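Local structure of arginine kinase (Anthopleura japonica, 4RF6) at residues 62-75 and 198-210. The protein catalyses the reversible transfer of the gamma-phosphate of ATP to L-arginine, giving phosphoarginine and ADP, as a monomer with two tandem kinase repeats. Numbering follows the deposited sequence.
Sequences NSGVVNLDSGVGVY and GDRFLEAAGINKE
The CA atoms of Ser63 and Ala204, 4.5 Å apart, are the nearest CA pair where the last turn of helix 57-66 meets the short helix 200-205; the axes of these segments approach to 8.0 Å, with 130° between their N-to-C directions. Ala204 CB packs on Ser63 CA and Val66 CB, and two side chains of helix 57-66 donate to carbonyls of helix 200-205: Asn62 ND2 reaches Ala204 O at 2.7 Å, in the carbonyl plane and on a lone pair, while Ser63 OG donates to Phe201 O. Asn67 ND2 bonds to Ser63 O and, from above the carbonyl plane, to Arg200 O, two acceptors that fix the amide. Within the first of the two kinase repeats, the contact joins the N-terminal domain to the C-terminal catalytic domain, beside loop 71-75, which probably helps bind the guanidino substrate. Ala205 CB lies over one face of the Tyr75 ring, 3.8 Å from its centroid and 25° off the normal, a CH-pi contact; Ile207 CD1 touches Tyr75 CD2. Arg200 forms a two-pronged salt bridge to Asp69, NH2 to OD2 at 2.7 Å and NH1 to OD1 at 2.9 Å, each on a syn lone pair, the carboxylate and guanidinium planes nearly coplanar. NH1 also donates to Asn67 OD1. With Arg200 CG between backbone N and carbonyl carbon (chi1 55°), the chain runs extended to the guanidinium, one face of which has Phe201 CE2 over its centre. Asn67 CG lies over a face of the Phe201 ring, whose edge meets Ser70 OG.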
loop_
_atom_site.group_PDB
_atom_site.type_symbol
_atom_site.label_atom_id
_atom_site.label_comp_id
_atom_site.label_asym_id
_atom_site.label_seq_id
_atom_site.Cartn_x
_atom_site.Cartn_y
_atom_site.Cartn_z
ATOM N N ASN A 62 -28.963 -22.614 16.335
ATOM C CA ASN A 62 -28.708 -23.642 15.322
ATOM C C ASN A 62 -27.259 -23.730 14.845
ATOM O O ASN A 62 -26.709 -24.829 14.726
ATOM C CB ASN A 62 -29.635 -23.492 14.115
ATOM C CG ASN A 62 -29.572 -24.696 13.185
ATOM O OD1 ASN A 62 -29.757 -25.836 13.619
ATOM N ND2 ASN A 62 -29.283 -24.452 11.908
ATOM N N SER A 63 -26.644 -22.584 14.573
ATOM C CA SER A 63 -25.287 -22.580 14.029
ATOM C C SER A 63 -24.291 -23.193 15.011
ATOM O O SER A 63 -23.361 -23.903 14.610
ATOM C CB SER A 63 -24.855 -21.170 13.646
ATOM O OG SER A 63 -23.589 -21.193 13.017
ATOM N N GLY A 64 -24.499 -22.928 16.297
ATOM C CA GLY A 64 -23.619 -23.439 17.335
ATOM C C GLY A 64 -23.731 -24.934 17.580
ATOM O O GLY A 64 -22.837 -25.538 18.182
ATOM N N VAL A 65 -24.832 -25.532 17.132
ATOM C CA VAL A 65 -25.010 -26.977 17.240
ATOM C C VAL A 65 -24.501 -27.660 15.972
ATOM O O VAL A 65 -23.848 -28.707 16.036
ATOM C CB VAL A 65 -26.481 -27.358 17.469
ATOM C CG1 VAL A 65 -26.591 -28.839 17.796
ATOM C CG2 VAL A 65 -27.081 -26.526 18.594
ATOM N N VAL A 66 -24.813 -27.061 14.823
ATOM C CA VAL A 66 -24.318 -27.548 13.538
ATOM C C VAL A 66 -22.796 -27.488 13.524
ATOM O O VAL A 66 -22.127 -28.444 13.127
ATOM C CB VAL A 66 -24.876 -26.723 12.359
ATOM C CG1 VAL A 66 -24.150 -27.064 11.055
ATOM C CG2 VAL A 66 -26.375 -26.947 12.212
ATOM N N ASN A 67 -22.261 -26.354 13.968
ATOM C CA ASN A 67 -20.822 -26.149 14.047
ATOM C C ASN A 67 -20.362 -26.188 15.498
ATOM O O ASN A 67 -20.256 -25.149 16.154
ATOM C CB ASN A 67 -20.437 -24.811 13.408
ATOM C CG ASN A 67 -21.030 -24.636 12.021
ATOM O OD1 ASN A 67 -20.560 -25.235 11.054
ATOM N ND2 ASN A 67 -22.069 -23.810 11.918
ATOM N N LEU A 68 -20.087 -27.394 15.989
ATOM C CA LEU A 68 -19.740 -27.610 17.394
ATOM C C LEU A 68 -18.451 -26.902 17.813
ATOM O O LEU A 68 -18.217 -26.675 19.003
ATOM C CB LEU A 68 -19.636 -29.110 17.684
ATOM C CG LEU A 68 -20.952 -29.885 17.630
ATOM C CD1 LEU A 68 -20.699 -31.384 17.661
ATOM C CD2 LEU A 68 -21.880 -29.468 18.771
ATOM N N ASP A 69 -17.623 -26.552 16.831
ATOM C CA ASP A 69 -16.357 -25.875 17.093
ATOM C C ASP A 69 -16.519 -24.361 17.285
ATOM O O ASP A 69 -15.529 -23.638 17.434
ATOM C CB ASP A 69 -15.369 -26.154 15.960
ATOM C CG ASP A 69 -15.880 -25.686 14.611
ATOM O OD1 ASP A 69 -17.103 -25.782 14.368
ATOM O OD2 ASP A 69 -15.059 -25.222 13.792
ATOM N N SER A 70 -17.766 -23.895 17.286
ATOM C CA SER A 70 -18.073 -22.469 17.388
ATOM C C SER A 70 -17.501 -21.837 18.647
ATOM O O SER A 70 -17.440 -22.476 19.698
ATOM C CB SER A 70 -19.590 -22.251 17.371
ATOM O OG SER A 70 -20.180 -22.838 16.232
ATOM N N GLY A 71 -17.095 -20.575 18.539
ATOM C CA GLY A 71 -16.665 -19.816 19.699
ATOM C C GLY A 71 -17.875 -19.311 20.463
ATOM O O GLY A 71 -17.992 -19.505 21.677
ATOM N N VAL A 72 -18.787 -18.668 19.737
ATOM C CA VAL A 72 -20.011 -18.124 20.319
ATOM C C VAL A 72 -21.189 -19.083 20.107
ATOM O O VAL A 72 -21.699 -19.674 21.063
ATOM C CB VAL A 72 -20.339 -16.747 19.724
ATOM C CG1 VAL A 72 -21.594 -16.183 20.358
ATOM C CG2 VAL A 72 -19.167 -15.791 19.933
ATOM N N GLY A 73 -21.628 -19.226 18.859
ATOM C CA GLY A 73 -22.613 -20.237 18.516
ATOM C C GLY A 73 -24.082 -19.854 18.557
ATOM O O GLY A 73 -24.950 -20.731 18.477
ATOM N N VAL A 74 -24.376 -18.563 18.703
ATOM C CA VAL A 74 -25.752 -18.086 18.539
ATOM C C VAL A 74 -25.805 -16.852 17.637
ATOM O O VAL A 74 -24.849 -16.071 17.577
ATOM C CB VAL A 74 -26.439 -17.757 19.880
ATOM C CG1 VAL A 74 -26.373 -18.939 20.834
ATOM C CG2 VAL A 74 -25.818 -16.524 20.517
ATOM N N TYR A 75 -26.919 -16.696 16.929
ATOM C CA TYR A 75 -27.198 -15.481 16.174
ATOM C C TYR A 75 -28.610 -15.030 16.529
ATOM O O TYR A 75 -29.479 -15.861 16.800
ATOM C CB TYR A 75 -27.091 -15.729 14.669
ATOM C CG TYR A 75 -25.692 -16.047 14.175
ATOM C CD1 TYR A 75 -25.183 -17.336 14.263
ATOM C CD2 TYR A 75 -24.891 -15.063 13.604
ATOM C CE1 TYR A 75 -23.913 -17.638 13.807
ATOM C CE2 TYR A 75 -23.615 -15.353 13.147
ATOM C CZ TYR A 75 -23.134 -16.645 13.252
ATOM O OH TYR A 75 -21.868 -16.945 12.800
ATOM N N GLY A 198 -22.126 -17.249 2.220
ATOM C CA GLY A 198 -21.611 -17.352 3.575
ATOM C C GLY A 198 -21.160 -18.757 3.901
ATOM O O GLY A 198 -21.681 -19.717 3.337
ATOM N N ASP A 199 -20.189 -18.879 4.803
ATOM C CA ASP A 199 -19.658 -20.192 5.167
ATOM C C ASP A 199 -20.641 -21.026 5.990
ATOM O O ASP A 199 -21.795 -20.632 6.180
ATOM C CB ASP A 199 -18.313 -20.067 5.892
ATOM C CG ASP A 199 -18.398 -19.244 7.168
ATOM O OD1 ASP A 199 -19.505 -19.107 7.741
ATOM O OD2 ASP A 199 -17.343 -18.741 7.609
ATOM N N ARG A 200 -20.172 -22.169 6.488
ATOM C CA ARG A 200 -21.020 -23.095 7.236
ATOM C C ARG A 200 -21.675 -22.450 8.455
ATOM O O ARG A 200 -22.761 -22.854 8.864
ATOM C CB ARG A 200 -20.224 -24.333 7.665
ATOM C CG ARG A 200 -18.953 -24.029 8.460
ATOM C CD ARG A 200 -18.168 -25.308 8.750
ATOM N NE ARG A 200 -16.866 -25.049 9.362
ATOM C CZ ARG A 200 -16.626 -25.103 10.670
ATOM N NH1 ARG A 200 -17.600 -25.398 11.518
ATOM N NH2 ARG A 200 -15.408 -24.857 11.132
ATOM N N PHE A 201 -21.014 -21.448 9.028
ATOM C CA PHE A 201 -21.545 -20.757 10.197
ATOM C C PHE A 201 -22.754 -19.890 9.834
ATOM O O PHE A 201 -23.778 -19.927 10.519
ATOM C CB PHE A 201 -20.457 -19.909 10.866
ATOM C CG PHE A 201 -19.322 -20.713 11.447
ATOM C CD1 PHE A 201 -19.395 -21.198 12.748
ATOM C CD2 PHE A 201 -18.178 -20.973 10.699
ATOM C CE1 PHE A 201 -18.352 -21.937 13.294
ATOM C CE2 PHE A 201 -17.132 -21.713 11.238
ATOM C CZ PHE A 201 -17.221 -22.197 12.536
ATOM N N LEU A 202 -22.633 -19.117 8.756
ATOM C CA LEU A 202 -23.727 -18.265 8.285
ATOM C C LEU A 202 -24.856 -19.105 7.689
ATOM O O LEU A 202 -26.046 -18.801 7.864
ATOM C CB LEU A 202 -23.219 -17.263 7.247
ATOM C CG LEU A 202 -22.084 -16.355 7.711
ATOM C CD1 LEU A 202 -21.822 -15.261 6.689
ATOM C CD2 LEU A 202 -22.397 -15.758 9.068
ATOM N N GLU A 203 -24.471 -20.164 6.982
ATOM C CA GLU A 203 -25.433 -21.118 6.435
ATOM C C GLU A 203 -26.369 -21.639 7.529
ATOM O O GLU A 203 -27.590 -21.539 7.419
ATOM C CB GLU A 203 -24.691 -22.282 5.767
ATOM C CG GLU A 203 -25.593 -23.390 5.245
ATOM C CD GLU A 203 -26.454 -22.954 4.073
ATOM O OE1 GLU A 203 -26.103 -21.960 3.400
ATOM O OE2 GLU A 203 -27.487 -23.612 3.830
ATOM N N ALA A 204 -25.788 -22.174 8.599
ATOM C CA ALA A 204 -26.576 -22.759 9.684
ATOM C C ALA A 204 -27.369 -21.711 10.470
ATOM O O ALA A 204 -28.341 -22.038 11.157
ATOM C CB ALA A 204 -25.683 -23.567 10.615
ATOM N N ALA A 205 -26.940 -20.456 10.377
ATOM C CA ALA A 205 -27.598 -19.353 11.072
ATOM C C ALA A 205 -28.860 -18.896 10.341
ATOM O O ALA A 205 -29.672 -18.145 10.896
ATOM C CB ALA A 205 -26.637 -18.192 11.230
ATOM N N GLY A 206 -29.008 -19.339 9.092
ATOM C CA GLY A 206 -30.139 -18.955 8.262
ATOM C C GLY A 206 -29.854 -17.694 7.465
ATOM O O GLY A 206 -30.743 -17.139 6.814
ATOM N N ILE A 207 -28.600 -17.249 7.510
ATOM C CA ILE A 207 -28.200 -15.973 6.915
ATOM C C ILE A 207 -28.099 -16.040 5.383
ATOM O O ILE A 207 -28.302 -15.036 4.689
ATOM C CB ILE A 207 -26.900 -15.451 7.585
ATOM C CG1 ILE A 207 -27.217 -14.959 9.002
ATOM C CG2 ILE A 207 -26.235 -14.330 6.781
ATOM C CD1 ILE A 207 -25.988 -14.618 9.845
ATOM N N ASN A 208 -27.830 -17.235 4.861
ATOM C CA ASN A 208 -27.678 -17.433 3.423
ATOM C C ASN A 208 -28.971 -17.466 2.613
ATOM O O ASN A 208 -28.914 -17.604 1.392
ATOM C CB ASN A 208 -26.886 -18.715 3.141
ATOM C CG ASN A 208 -25.386 -18.492 3.156
ATOM O OD1 ASN A 208 -24.916 -17.368 3.002
ATOM N ND2 ASN A 208 -24.627 -19.570 3.342
ATOM N N LYS A 209 -30.123 -17.358 3.275
ATOM C CA LYS A 209 -31.412 -17.461 2.583
ATOM C C LYS A 209 -31.512 -16.520 1.378
ATOM O O LYS A 209 -31.056 -15.370 1.425
ATOM C CB LYS A 209 -32.591 -17.234 3.541
ATOM C CG LYS A 209 -32.799 -18.355 4.564
ATOM C CD LYS A 209 -34.187 -18.297 5.214
ATOM C CE LYS A 209 -34.367 -17.063 6.097
ATOM N NZ LYS A 209 -33.420 -17.013 7.259
ATOM N N GLU A 210 -32.094 -17.041 0.297
ATOM C CA GLU A 210 -32.265 -16.327 -0.975
ATOM C C GLU A 210 -30.975 -15.863 -1.664
ATOM O O GLU A 210 -31.032 -14.967 -2.510
ATOM C CB GLU A 210 -33.218 -15.125 -0.827
ATOM C CG GLU A 210 -34.410 -15.317 0.108
ATOM C CD GLU A 210 -35.345 -16.448 -0.298
ATOM O OE1 GLU A 210 -36.157 -16.858 0.557
ATOM O OE2 GLU A 210 -35.278 -16.916 -1.453
#